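Local coordinates for Ice-binding protein (Leucosporidium, PDB 3UYU) that binds the surface of ice crystals and inhibits their growth, conferring freeze tolerance with low thermal hysteresis activity, at residues 14-19 and 211-216; 120-125 and 142-147; 173-178 and 191-196. The protein carries 2 engineered substitutions. All blocks are in the same frame, centred on the assembly; numbering follows the deposited sequence.

How the interactions relate
All three contacts belong to one right-handed parallel beta-helix, but they join it differently. Interaction 1 is buried and almost wholly apolar. It brings strands of two faces together across the interior. Interaction 2 joins neighbouring strands of one face; interaction 3 joins successive coils round a corner between two faces; both are in parallel register and partly exposed. Interaction 2 adds large aromatic rings to its backbone bonds. Interaction 3 adds two waters, a hydrogen bond to a carboxylate and a long salt bridge. Interaction 3 meets both others: Ala-214 and Glu-212 of interaction 1 probably bond to Val-195, and Ile-146 O of interaction 2 to Gly-174 N. Interactions 1 and 2 lie about 13 Å apart at their nearest atoms.

Interaction 1. Residues 14-19 and 211-216; sequences FAILAK and TEVALQ
Ile-16 and Leu-215 meet because both side chains are extended. In Ile-16, CG1 lies beside the backbone N (chi1 -59°) and chi2 of 178° extends CD1 straight outward. Leu-215 adopts nearly the same two torsions. The side chains therefore meet tip to tip, with Ile-16 CD1 3.8 Å from Leu-215 CD1 and a little farther from its CD2. The other branch of Ile-16 serves a different neighbour. Its CG2 is 4.0 Å from Val-213 CG1 and no farther from Val-213 CG2, so it faces both methyls of the valine. Val-213 CG2 in turn approaches Ala-18 CB at 4.1 Å.

These side chains fill part of the interior of a right-handed beta-helix. Strand 16-18 and strand 212-216 lie on different faces of it. Their axes come within 7.0 Å, and their N-to-C directions are 138° apart, so the two do not pair as one sheet. Ile-22 and Ile-30 extend the same apolar packing around Ile-16. The side chain of Leu-17 points the other way, toward helix 76-96.

The two segments converge at Lys-19 and Thr-211. There Lys-19 N makes a weak hydrogen bond of 3.2 Å to Thr-211 O, well bent at the hydrogen. The same oxygen lies 3.5 Å from Ala-18 CB. Ala-214, inferred to be an ice-binding site, alternates with Val-213 and Leu-215 and takes no part in this packing. The amine of Lys-19 leads away to a salt bridge with Glu-88 of helix 76-96.

Interaction 2. Residues 120-125 and 142-147; sequences YKWTSS and WVFQIA
Tyr-120 is gripped at both ends of its backbone. Gln-145 N donates to Tyr-120 O at 2.7 Å, and Tyr-120 N donates to Val-143 O at 2.9 Å. Trp-122 repeats the pattern: its N donates to Gln-145 O at 2.8 Å, and its O accepts from Ala-147 N at 3.0 Å. Gln-145 NE2 donates to Ala-94 O and Phe-97 O. The glutamine side chain crosses that of Lys-121, with Gln-145 OE1 3.6 Å from Lys-121 CB.

On the other face, Tyr-120 and Phe-144 both set CG beside the backbone N (chi1 -65° and -53°), which points the rings the same way, side by side. The rings are near parallel (29°) but slid apart. Phe-144 CE2 sits over the rim of one tyrosine face. Trp-122 and Phe-144 meet edge against edge, with Trp-122 CH2 3.6 Å from Phe-144 CD2. Beyond them, Trp-122 CE3 packs against Ile-146 CG1 at 3.7 Å. Replacing Tyr-120 with alanine would probably open a gap beside Phe-144 and Trp-142, and leave Val-116 O without its hydroxyl partner.

Phe-102 stacks on Tyr-120, and Phe-171 on Phe-144. Such stacks of aromatic side chains on successive coils, inside the helix, are characteristic of parallel beta-helices.

Interaction 3. Residues 173-178 and 191-196; sequences VGDDVT and AKRFVT
Val-173 O accepts a hydrogen bond from Lys-192 N at 2.9 Å. At Gly-174 the backbone turns, and its O packs 3.3 Å from Lys-192 CB. Asp-175 faces Arg-193 by charge alone: OD1 is 3.7 Å from Arg-193 NH1, a long salt bridge, and lies well out of the guanidinium plane. Water 1 bridges the two turns; it donates to Asp-175 O and Phe-194 O and accepts from Arg-193 N.

Asp-176 brings its carboxylate near residues 191-196, with CG beside its own backbone N (chi1 -61°). This lets OD1 accept from Phe-194 N at 3.2 Å. The donor comes from above the carboxylate plane, 41° out of it. Val-177 resumes strand pairing, its N donating to Phe-194 O at 2.9 Å. Its O takes Thr-196 N at 3.0 Å and also water 2, which bonds to Thr-196 OG1. Inward, Val-177 CB packs 4.1 Å from Val-195 CG2. Thr-178 pairs with Thr-196 on the opposite face, and Phe-194 touches Ala-214, an inferred ice-binding position. This is a corner of a parallel beta-helix, where coils turn together into the sheet that carries the probable ice-binding surface.

Interaction 1. Residues 14-19 and 211-216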
ATOM      1  N   PHE A  14      -9.575  -3.047   6.752  1.00  9.70           N
ATOM      2  CA  PHE A  14      -9.626  -3.727   8.082  1.00  8.00           C
ATOM      3  C   PHE A  14     -10.538  -2.984   9.047  1.00  9.93           C
ATOM      4  O   PHE A  14     -10.442  -1.751   9.250  1.00 10.13           O
ATOM      5  CB  PHE A  14      -8.196  -3.842   8.723  1.00  9.99           C
ATOM      6  CG  PHE A  14      -7.299  -4.834   8.044  1.00  9.53           C
ATOM      7  CD1 PHE A  14      -6.604  -4.490   6.856  1.00 10.86           C
ATOM      8  CD2 PHE A  14      -7.187  -6.146   8.541  1.00 10.74           C
ATOM      9  CE1 PHE A  14      -5.838  -5.433   6.199  1.00 10.70           C
ATOM     10  CE2 PHE A  14      -6.418  -7.076   7.901  1.00 12.80           C
ATOM     11  CZ  PHE A  14      -5.743  -6.717   6.660  1.00 10.33           C
ATOM     12  N   ALA A  15     -11.328  -3.807   9.743  1.00  9.50           N
ATOM     13  CA  ALA A  15     -11.967  -3.286  10.956  1.00  9.79           C
ATOM     14  C   ALA A  15     -11.057  -3.078  12.146  1.00  9.91           C
ATOM     15  O   ALA A  15     -11.197  -2.112  12.868  1.00 10.83           O
ATOM     16  CB  ALA A  15     -13.133  -4.227  11.342  1.00 10.76           C
ATOM     17  N   ILE A  16     -10.136  -4.027  12.339  1.00 10.92           N
ATOM     18  CA  ILE A  16      -9.164  -3.951  13.418  1.00 10.16           C
ATOM     19  C   ILE A  16      -7.824  -4.445  12.835  1.00 10.15           C
ATOM     20  O   ILE A  16      -7.794  -5.495  12.173  1.00 10.33           O
ATOM     21  CB  ILE A  16      -9.569  -4.901  14.591  1.00 12.00           C
ATOM     22  CG1 ILE A  16     -10.945  -4.532  15.135  1.00 12.05           C
ATOM     23  CG2 ILE A  16      -8.590  -4.726  15.739  1.00 12.78           C
ATOM     24  CD1 ILE A  16     -11.398  -5.474  16.264  1.00 13.36           C
ATOM     25  N   LEU A  17      -6.779  -3.658  13.041  1.00  9.73           N
ATOM     26  CA  LEU A  17      -5.427  -4.043  12.653  1.00 10.22           C
ATOM     27  C   LEU A  17      -4.500  -3.714  13.791  1.00 10.26           C
ATOM     28  O   LEU A  17      -4.567  -2.639  14.315  1.00 11.04           O
ATOM     29  CB  LEU A  17      -5.000  -3.277  11.378  1.00 10.73           C
ATOM     30  CG  LEU A  17      -3.643  -3.689  10.755  1.00  9.24           C
ATOM     31  CD1 LEU A  17      -3.708  -5.087  10.142  1.00 11.43           C
ATOM     32  CD2 LEU A  17      -3.329  -2.688   9.646  1.00 14.62           C
ATOM     33  N   ALA A  18      -3.657  -4.679  14.192  1.00 10.33           N
ATOM     34  CA  ALA A  18      -2.791  -4.475  15.341  1.00 11.00           C
ATOM     35  C   ALA A  18      -1.446  -5.110  15.101  1.00 13.30           C
ATOM     36  O   ALA A  18      -1.340  -6.051  14.378  1.00 14.31           O
ATOM     37  CB  ALA A  18      -3.427  -5.029  16.677  1.00 13.06           C
ATOM     38  N   LYS A  19      -0.450  -4.592  15.776  1.00 13.16           N
ATOM     39  CA  LYS A  19       0.917  -5.156  15.577  1.00 13.85           C
ATOM     40  C   LYS A  19       1.249  -6.274  16.532  1.00 14.30           C
ATOM     41  O   LYS A  19       2.064  -7.149  16.201  1.00 13.91           O
ATOM     42  CB  LYS A  19       1.947  -4.025  15.701  1.00 13.61           C
ATOM     43  CG  LYS A  19       1.913  -3.049  14.473  1.00 13.62           C
ATOM     44  CD  LYS A  19       3.068  -2.059  14.489  1.00 16.68           C
ATOM     45  CE  LYS A  19       4.296  -2.769  14.021  1.00 17.08           C
ATOM     46  NZ  LYS A  19       5.342  -1.641  13.959  1.00 21.12           N
ATOM     47  N   THR A 211       0.225  -1.437  18.897  1.00 13.58           N
ATOM     48  CA  THR A 211       0.469  -2.553  19.856  1.00 14.13           C
ATOM     49  C   THR A 211      -0.714  -3.490  19.849  1.00 13.82           C
ATOM     50  O   THR A 211      -0.899  -4.222  18.913  1.00 13.65           O
ATOM     51  CB  THR A 211       0.916  -2.037  21.287  1.00 14.29           C
ATOM     52  OG1 THR A 211      -0.130  -1.299  21.922  1.00 14.39           O
ATOM     53  CG2 THR A 211       2.102  -1.137  21.243  1.00 13.19           C
ATOM     54  N   GLU A 212      -1.509  -3.524  20.926  1.00 13.76           N
ATOM     55  CA  GLU A 212      -2.575  -4.541  21.147  1.00 12.97           C
ATOM     56  C   GLU A 212      -3.973  -3.911  21.220  1.00 12.50           C
ATOM     57  O   GLU A 212      -4.136  -2.779  21.693  1.00 13.00           O
ATOM     58  CB  GLU A 212      -2.274  -5.207  22.528  1.00 15.98           C
ATOM     59  CG  GLU A 212      -3.297  -6.207  23.021  1.00 22.46           C
ATOM     60  CD  GLU A 212      -3.010  -7.643  22.582  1.00 27.37           C
ATOM     61  OE1 GLU A 212      -1.863  -7.871  22.117  1.00 30.27           O
ATOM     62  OE2 GLU A 212      -3.908  -8.538  22.722  1.00 26.76           O
ATOM     63  N   VAL A 213      -4.935  -4.692  20.776  1.00 12.44           N
ATOM     64  CA  VAL A 213      -6.383  -4.320  20.898  1.00 12.28           C
ATOM     65  C   VAL A 213      -7.095  -5.356  21.748  1.00 12.67           C
ATOM     66  O   VAL A 213      -7.002  -6.560  21.483  1.00 13.17           O
ATOM     67  CB  VAL A 213      -7.053  -4.205  19.497  1.00 11.96           C
ATOM     68  CG1 VAL A 213      -8.606  -3.968  19.637  1.00 13.19           C
ATOM     69  CG2 VAL A 213      -6.371  -3.117  18.698  1.00 11.62           C
ATOM     70  N   ALA A 214      -7.750  -4.896  22.828  1.00 12.90           N
ATOM     71  CA  ALA A 214      -8.542  -5.795  23.623  1.00 13.79           C
ATOM     72  C   ALA A 214     -10.038  -5.472  23.488  1.00 12.80           C
ATOM     73  O   ALA A 214     -10.447  -4.300  23.704  1.00 14.53           O
ATOM     74  CB  ALA A 214      -8.107  -5.704  25.088  1.00 14.69           C
ATOM     75  N   LEU A 215     -10.813  -6.489  23.125  1.00 12.69           N
ATOM     76  CA  LEU A 215     -12.278  -6.348  22.954  1.00 13.39           C
ATOM     77  C   LEU A 215     -12.937  -7.049  24.154  1.00 14.74           C
ATOM     78  O   LEU A 215     -12.571  -8.180  24.476  1.00 15.19           O
ATOM     79  CB  LEU A 215     -12.734  -7.046  21.719  1.00 14.24           C
ATOM     80  CG  LEU A 215     -12.020  -6.459  20.482  1.00 14.20           C
ATOM     81  CD1 LEU A 215     -12.501  -7.299  19.396  1.00 13.37           C
ATOM     82  CD2 LEU A 215     -12.253  -4.906  20.248  1.00 16.92           C
ATOM     83  N   GLN A 216     -13.913  -6.398  24.760  1.00 13.08           N
ATOM     84  CA  GLN A 216     -14.722  -7.024  25.850  1.00 13.08           C
ATOM     85  C   GLN A 216     -16.199  -7.018  25.387  1.00 11.63           C
ATOM     86  O   GLN A 216     -16.890  -5.975  25.479  1.00 14.00           O
ATOM     87  CB  GLN A 216     -14.511  -6.219  27.122  1.00 13.34           C
ATOM     88  CG  GLN A 216     -13.144  -6.287  27.719  1.00 16.01           C
ATOM     89  CD  GLN A 216     -12.908  -5.329  28.887  1.00 17.29           C
ATOM     90  OE1 GLN A 216     -13.833  -4.659  29.423  1.00 20.69           O
ATOM     91  NE2 GLN A 216     -11.637  -5.231  29.302  1.00 18.29           N
TER

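Interaction 2. Residues 120-125 and 142-147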
ATOM      1  N   TYR A 120      -7.982  19.621  15.897  1.00 16.01           N
ATOM      2  CA  TYR A 120      -7.997  19.764  17.350  1.00 14.98           C
ATOM      3  C   TYR A 120      -6.737  19.113  17.961  1.00 16.50           C
ATOM      4  O   TYR A 120      -6.458  17.949  17.667  1.00 17.47           O
ATOM      5  CB  TYR A 120      -9.224  19.087  17.995  1.00 16.41           C
ATOM      6  CG  TYR A 120     -10.570  19.705  17.626  1.00 14.04           C
ATOM      7  CD1 TYR A 120     -11.094  19.542  16.326  1.00 14.18           C
ATOM      8  CD2 TYR A 120     -11.363  20.334  18.590  1.00 14.83           C
ATOM      9  CE1 TYR A 120     -12.354  20.106  16.001  1.00 16.24           C
ATOM     10  CE2 TYR A 120     -12.601  20.911  18.293  1.00 15.34           C
ATOM     11  CZ  TYR A 120     -13.079  20.796  16.975  1.00 15.10           C
ATOM     12  OH  TYR A 120     -14.340  21.334  16.666  1.00 15.87           O
ATOM     13  N   LYS A 121      -6.024  19.861  18.822  1.00 14.33           N
ATOM     14  CA  LYS A 121      -4.752  19.351  19.373  1.00 14.58           C
ATOM     15  C   LYS A 121      -4.764  19.497  20.893  1.00 15.27           C
ATOM     16  O   LYS A 121      -5.149  20.554  21.427  1.00 16.24           O
ATOM     17  CB  LYS A 121      -3.565  20.145  18.829  1.00 14.71           C
ATOM     18  CG  LYS A 121      -2.213  19.620  19.310  1.00 15.83           C
ATOM     19  CD  LYS A 121      -1.059  20.409  18.675  1.00 16.71           C
ATOM     20  CE  LYS A 121       0.234  19.931  19.324  1.00 23.29           C
ATOM     21  NZ  LYS A 121       0.582  18.715  18.587  1.00 24.72           N
ATOM     22  N   TRP A 122      -4.249  18.474  21.570  1.00 16.34           N
ATOM     23  CA  TRP A 122      -3.969  18.542  23.013  1.00 15.93           C
ATOM     24  C   TRP A 122      -2.625  17.968  23.285  1.00 16.84           C
ATOM     25  O   TRP A 122      -2.269  16.901  22.751  1.00 17.14           O
ATOM     26  CB  TRP A 122      -4.877  17.629  23.792  1.00 14.46           C
ATOM     27  CG  TRP A 122      -6.349  18.037  23.744  1.00 13.70           C
ATOM     28  CD1 TRP A 122      -7.005  18.731  24.683  1.00 13.89           C
ATOM     29  CD2 TRP A 122      -7.302  17.733  22.699  1.00 12.62           C
ATOM     30  NE1 TRP A 122      -8.343  18.879  24.332  1.00 17.07           N
ATOM     31  CE2 TRP A 122      -8.533  18.297  23.099  1.00 14.61           C
ATOM     32  CE3 TRP A 122      -7.215  17.053  21.477  1.00 16.69           C
ATOM     33  CZ2 TRP A 122      -9.728  18.162  22.322  1.00 16.91           C
ATOM     34  CZ3 TRP A 122      -8.413  16.884  20.674  1.00 16.85           C
ATOM     35  CH2 TRP A 122      -9.622  17.485  21.087  1.00 15.34           C
ATOM     36  N   THR A 123      -1.890  18.617  24.206  1.00 17.20           N
ATOM     37  CA  THR A 123      -0.615  18.018  24.689  1.00 18.14           C
ATOM     38  C   THR A 123      -0.798  17.121  25.891  1.00 19.71           C
ATOM     39  O   THR A 123       0.162  16.453  26.337  1.00 22.16           O
ATOM     40  CB  THR A 123       0.494  19.067  24.987  1.00 20.24           C
ATOM     41  OG1 THR A 123       0.042  19.942  26.021  1.00 21.03           O
ATOM     42  CG2 THR A 123       0.829  19.854  23.790  1.00 18.10           C
ATOM     43  N   SER A 124      -2.023  17.075  26.413  1.00 18.47           N
ATOM     44  CA  SER A 124      -2.442  16.246  27.508  1.00 18.23           C
ATOM     45  C   SER A 124      -3.128  15.001  27.015  1.00 18.60           C
ATOM     46  O   SER A 124      -3.204  14.769  25.784  1.00 18.85           O
ATOM     47  CB  SER A 124      -3.449  17.030  28.397  1.00 18.24           C
ATOM     48  OG  SER A 124      -4.685  17.312  27.665  1.00 18.34           O
ATOM     49  N   SER A 125      -3.642  14.227  27.960  1.00 17.34           N
ATOM     50  CA  SER A 125      -4.679  13.222  27.702  1.00 17.54           C
ATOM     51  C   SER A 125      -6.035  13.915  27.504  1.00 17.16           C
ATOM     52  O   SER A 125      -6.204  15.073  27.828  1.00 17.86           O
ATOM     53  CB  SER A 125      -4.768  12.214  28.828  1.00 16.70           C
ATOM     54  OG  SER A 125      -3.549  11.547  29.000  1.00 19.19           O
ATOM     55  N   TRP A 142     -12.543  16.001  10.404  1.00 12.87           N
ATOM     56  CA  TRP A 142     -12.083  16.267  11.775  1.00 12.44           C
ATOM     57  C   TRP A 142     -10.811  15.417  12.011  1.00 12.93           C
ATOM     58  O   TRP A 142     -10.802  14.242  11.712  1.00 11.91           O
ATOM     59  CB  TRP A 142     -13.093  15.748  12.798  1.00 11.76           C
ATOM     60  CG  TRP A 142     -14.382  16.537  12.942  1.00 13.22           C
ATOM     61  CD1 TRP A 142     -14.679  17.475  13.912  1.00 11.61           C
ATOM     62  CD2 TRP A 142     -15.561  16.399  12.129  1.00 14.55           C
ATOM     63  NE1 TRP A 142     -15.990  17.917  13.744  1.00 12.15           N
ATOM     64  CE2 TRP A 142     -16.541  17.282  12.668  1.00 14.81           C
ATOM     65  CE3 TRP A 142     -15.890  15.622  11.002  1.00 15.16           C
ATOM     66  CZ2 TRP A 142     -17.839  17.422  12.113  1.00 13.05           C
ATOM     67  CZ3 TRP A 142     -17.184  15.750  10.444  1.00 10.72           C
ATOM     68  CH2 TRP A 142     -18.136  16.695  11.008  1.00 10.94           C
ATOM     69  N   VAL A 143      -9.786  16.021  12.622  1.00 12.08           N
ATOM     70  CA  VAL A 143      -8.648  15.248  13.134  1.00 12.66           C
ATOM     71  C   VAL A 143      -8.356  15.717  14.519  1.00 11.31           C
ATOM     72  O   VAL A 143      -8.296  16.954  14.729  1.00 12.31           O
ATOM     73  CB  VAL A 143      -7.371  15.450  12.258  1.00 11.22           C
ATOM     74  CG1 VAL A 143      -6.109  14.844  13.005  1.00 12.40           C
ATOM     75  CG2 VAL A 143      -7.601  14.869  10.886  1.00 15.41           C
ATOM     76  N   PHE A 144      -8.232  14.758  15.442  1.00 11.29           N
ATOM     77  CA  PHE A 144      -7.781  14.965  16.854  1.00 12.86           C
ATOM     78  C   PHE A 144      -6.366  14.481  17.012  1.00 12.91           C
ATOM     79  O   PHE A 144      -6.037  13.368  16.612  1.00 13.93           O
ATOM     80  CB  PHE A 144      -8.729  14.193  17.801  1.00 11.21           C
ATOM     81  CG  PHE A 144     -10.172  14.580  17.525  1.00 15.97           C
ATOM     82  CD1 PHE A 144     -10.895  13.959  16.483  1.00 17.14           C
ATOM     83  CD2 PHE A 144     -10.725  15.702  18.125  1.00 17.31           C
ATOM     84  CE1 PHE A 144     -12.210  14.436  16.145  1.00 16.18           C
ATOM     85  CE2 PHE A 144     -12.013  16.142  17.829  1.00 17.38           C
ATOM     86  CZ  PHE A 144     -12.760  15.537  16.827  1.00 18.56           C
ATOM     87  N   GLN A 145      -5.523  15.384  17.519  1.00 12.66           N
ATOM     88  CA  GLN A 145      -4.121  15.056  17.821  1.00 13.64           C
ATOM     89  C   GLN A 145      -3.941  15.073  19.331  1.00 13.55           C
ATOM     90  O   GLN A 145      -4.057  16.164  19.939  1.00 14.46           O
ATOM     91  CB  GLN A 145      -3.182  16.080  17.194  1.00 14.31           C
ATOM     92  CG  GLN A 145      -3.344  16.288  15.687  1.00 15.12           C
ATOM     93  CD  GLN A 145      -2.511  17.443  15.181  1.00 15.28           C
ATOM     94  OE1 GLN A 145      -2.491  18.534  15.809  1.00 17.00           O
ATOM     95  NE2 GLN A 145      -1.882  17.269  14.017  1.00 13.63           N
ATOM     96  N   ILE A 146      -3.833  13.888  19.918  1.00 12.60           N
ATOM     97  CA  ILE A 146      -3.829  13.742  21.392  1.00 13.42           C
ATOM     98  C   ILE A 146      -2.491  13.126  21.790  1.00 16.06           C
ATOM     99  O   ILE A 146      -2.214  11.960  21.467  1.00 15.76           O
ATOM    100  CB  ILE A 146      -5.002  12.816  21.836  1.00 15.11           C
ATOM    101  CG1 ILE A 146      -6.362  13.452  21.412  1.00 13.88           C
ATOM    102  CG2 ILE A 146      -4.967  12.600  23.331  1.00 17.59           C
ATOM    103  CD1 ILE A 146      -7.540  12.553  21.460  1.00 17.01           C
ATOM    104  N   ALA A 147      -1.676  13.920  22.499  1.00 14.83           N
ATOM    105  CA  ALA A 147      -0.368  13.430  22.910  1.00 17.44           C
ATOM    106  C   ALA A 147      -0.443  12.376  23.980  1.00 16.37           C
ATOM    107  O   ALA A 147       0.441  11.492  24.035  1.00 17.38           O
ATOM    108  CB  ALA A 147       0.548  14.588  23.344  1.00 16.90           C
TER

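Interaction 3. Residues 173-178 and 191-196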
ATOM      1  N   VAL A 173      -3.821   9.094  18.645  1.00 11.97           N
ATOM      2  CA  VAL A 173      -3.644   9.103  20.107  1.00 12.86           C
ATOM      3  C   VAL A 173      -2.302   8.478  20.469  1.00 14.69           C
ATOM      4  O   VAL A 173      -2.021   7.333  20.138  1.00 14.33           O
ATOM      5  CB  VAL A 173      -4.735   8.259  20.735  1.00 12.90           C
ATOM      6  CG1 VAL A 173      -4.668   8.294  22.272  1.00 12.91           C
ATOM      7  CG2 VAL A 173      -6.189   8.672  20.218  1.00 16.48           C
ATOM      8  N   GLY A 174      -1.538   9.215  21.288  1.00 14.17           N
ATOM      9  CA  GLY A 174      -0.138   8.772  21.634  1.00 16.71           C
ATOM     10  C   GLY A 174      -0.090   7.660  22.683  1.00 18.87           C
ATOM     11  O   GLY A 174       0.792   6.788  22.613  1.00 20.51           O
ATOM     12  N   ASP A 175      -1.002   7.700  23.666  1.00 19.49           N
ATOM     13  CA  ASP A 175      -1.032   6.765  24.811  1.00 20.86           C
ATOM     14  C   ASP A 175      -2.346   5.919  24.800  1.00 20.04           C
ATOM     15  O   ASP A 175      -3.127   6.012  23.859  1.00 21.31           O
ATOM     16  CB  ASP A 175      -0.860   7.524  26.134  1.00 20.98           C
ATOM     17  CG  ASP A 175       0.568   8.019  26.368  1.00 30.34           C
ATOM     18  OD1 ASP A 175       1.525   7.285  25.963  1.00 34.93           O
ATOM     19  OD2 ASP A 175       0.735   9.111  27.014  1.00 35.55           O
ATOM     20  N   ASP A 176      -2.585   5.089  25.792  1.00 19.33           N
ATOM     21  CA  ASP A 176      -3.701   4.116  25.733  1.00 19.07           C
ATOM     22  C   ASP A 176      -5.079   4.738  25.530  1.00 17.56           C
ATOM     23  O   ASP A 176      -5.376   5.809  26.029  1.00 17.53           O
ATOM     24  CB  ASP A 176      -3.791   3.239  26.998  1.00 19.80           C
ATOM     25  CG  ASP A 176      -2.545   2.382  27.251  1.00 21.73           C
ATOM     26  OD1 ASP A 176      -1.708   2.186  26.336  1.00 20.67           O
ATOM     27  OD2 ASP A 176      -2.407   1.878  28.400  1.00 30.41           O
ATOM     28  N   VAL A 177      -5.899   3.993  24.805  1.00 16.05           N
ATOM     29  CA  VAL A 177      -7.297   4.381  24.544  1.00 15.38           C
ATOM     30  C   VAL A 177      -8.219   3.459  25.330  1.00 15.24           C
ATOM     31  O   VAL A 177      -8.080   2.253  25.224  1.00 15.33           O
ATOM     32  CB  VAL A 177      -7.643   4.302  23.044  1.00 14.06           C
ATOM     33  CG1 VAL A 177      -9.215   4.626  22.848  1.00 15.93           C
ATOM     34  CG2 VAL A 177      -6.804   5.297  22.155  1.00 13.62           C
ATOM     35  N   THR A 178      -9.141   4.008  26.125  1.00 15.12           N
ATOM     36  CA  THR A 178     -10.139   3.179  26.777  1.00 15.54           C
ATOM     37  C   THR A 178     -11.539   3.655  26.407  1.00 14.15           C
ATOM     38  O   THR A 178     -11.920   4.764  26.744  1.00 15.74           O
ATOM     39  CB  THR A 178     -10.036   3.312  28.314  1.00 16.20           C
ATOM     40  OG1 THR A 178      -8.729   2.890  28.715  1.00 19.67           O
ATOM     41  CG2 THR A 178     -11.087   2.408  28.997  1.00 19.34           C
ATOM     42  N   ALA A 191      -4.135   4.537  16.965  1.00 10.96           N
ATOM     43  CA  ALA A 191      -3.547   4.417  18.325  1.00 12.17           C
ATOM     44  C   ALA A 191      -2.100   3.978  18.295  1.00 11.79           C
ATOM     45  O   ALA A 191      -1.764   3.027  17.602  1.00 12.60           O
ATOM     46  CB  ALA A 191      -4.331   3.399  19.111  1.00 12.77           C
ATOM     47  N   LYS A 192      -1.278   4.753  19.004  1.00 12.82           N
ATOM     48  CA  LYS A 192       0.117   4.338  19.177  1.00 15.41           C
ATOM     49  C   LYS A 192       0.316   3.149  20.093  1.00 15.86           C
ATOM     50  O   LYS A 192       1.262   2.365  19.908  1.00 16.35           O
ATOM     51  CB  LYS A 192       1.008   5.527  19.533  1.00 16.50           C
ATOM     52  CG  LYS A 192       2.463   5.158  19.389  1.00 18.83           C
ATOM     53  CD  LYS A 192       3.318   5.833  20.380  1.00 29.35           C
ATOM     54  CE  LYS A 192       4.772   5.823  19.903  1.00 32.14           C
ATOM     55  NZ  LYS A 192       4.752   5.715  18.411  1.00 33.05           N
ATOM     56  N   ARG A 193      -0.542   3.024  21.099  1.00 15.87           N
ATOM     57  CA  ARG A 193      -0.376   1.972  22.114  1.00 15.52           C
ATOM     58  C   ARG A 193      -1.691   1.236  22.246  1.00 15.82           C
ATOM     59  O   ARG A 193      -2.381   1.013  21.252  1.00 15.09           O
ATOM     60  CB  ARG A 193       0.104   2.582  23.437  1.00 15.98           C
ATOM     61  CG  ARG A 193       1.500   3.319  23.279  1.00 16.58           C
ATOM     62  CD  ARG A 193       1.914   3.924  24.583  1.00 25.80           C
ATOM     63  NE  ARG A 193       3.316   3.617  24.851  1.00 37.68           N
ATOM     64  CZ  ARG A 193       3.873   3.697  26.067  1.00 42.32           C
ATOM     65  NH1 ARG A 193       3.139   4.104  27.112  1.00 44.48           N
ATOM     66  NH2 ARG A 193       5.165   3.388  26.243  1.00 44.52           N
ATOM     67  N   PHE A 194      -2.074   0.886  23.470  1.00 14.34           N
ATOM     68  CA  PHE A 194      -3.096  -0.117  23.687  1.00 15.74           C
ATOM     69  C   PHE A 194      -4.482   0.489  23.411  1.00 15.09           C
ATOM     70  O   PHE A 194      -4.672   1.668  23.661  1.00 16.22           O
ATOM     71  CB  PHE A 194      -3.047  -0.519  25.169  1.00 17.78           C
ATOM     72  CG  PHE A 194      -3.306  -1.966  25.418  1.00 19.89           C
ATOM     73  CD1 PHE A 194      -4.614  -2.488  25.338  1.00 22.84           C
ATOM     74  CD2 PHE A 194      -2.266  -2.829  25.743  1.00 23.66           C
ATOM     75  CE1 PHE A 194      -4.887  -3.809  25.579  1.00 23.77           C
ATOM     76  CE2 PHE A 194      -2.530  -4.177  26.004  1.00 26.43           C
ATOM     77  CZ  PHE A 194      -3.855  -4.667  25.920  1.00 26.53           C
ATOM     78  N   VAL A 195      -5.402  -0.308  22.858  1.00 14.39           N
ATOM     79  CA  VAL A 195      -6.854   0.082  22.785  1.00 14.04           C
ATOM     80  C   VAL A 195      -7.671  -1.003  23.444  1.00 13.24           C
ATOM     81  O   VAL A 195      -7.548  -2.198  23.096  1.00 12.73           O
ATOM     82  CB  VAL A 195      -7.320   0.210  21.313  1.00 13.44           C
ATOM     83  CG1 VAL A 195      -8.828   0.644  21.243  1.00 13.11           C
ATOM     84  CG2 VAL A 195      -6.492   1.238  20.561  1.00 15.09           C
ATOM     85  N   THR A 196      -8.550  -0.589  24.386  1.00 13.58           N
ATOM     86  CA  THR A 196      -9.505  -1.515  25.017  1.00 13.62           C
ATOM     87  C   THR A 196     -10.912  -1.031  24.754  1.00 11.46           C
ATOM     88  O   THR A 196     -11.191   0.130  25.071  1.00 13.29           O
ATOM     89  CB  THR A 196      -9.307  -1.486  26.534  1.00 13.94           C
ATOM     90  OG1 THR A 196      -7.941  -1.871  26.801  1.00 17.05           O
ATOM     91  CG2 THR A 196     -10.242  -2.496  27.262  1.00 14.89           C
TER
HETATM   92  O   HOH W   1      -3.094   3.892  22.131  1.00 20.69           O
HETATM   93  O   HOH W   2      -6.323   0.442  26.811  1.00 23.77           O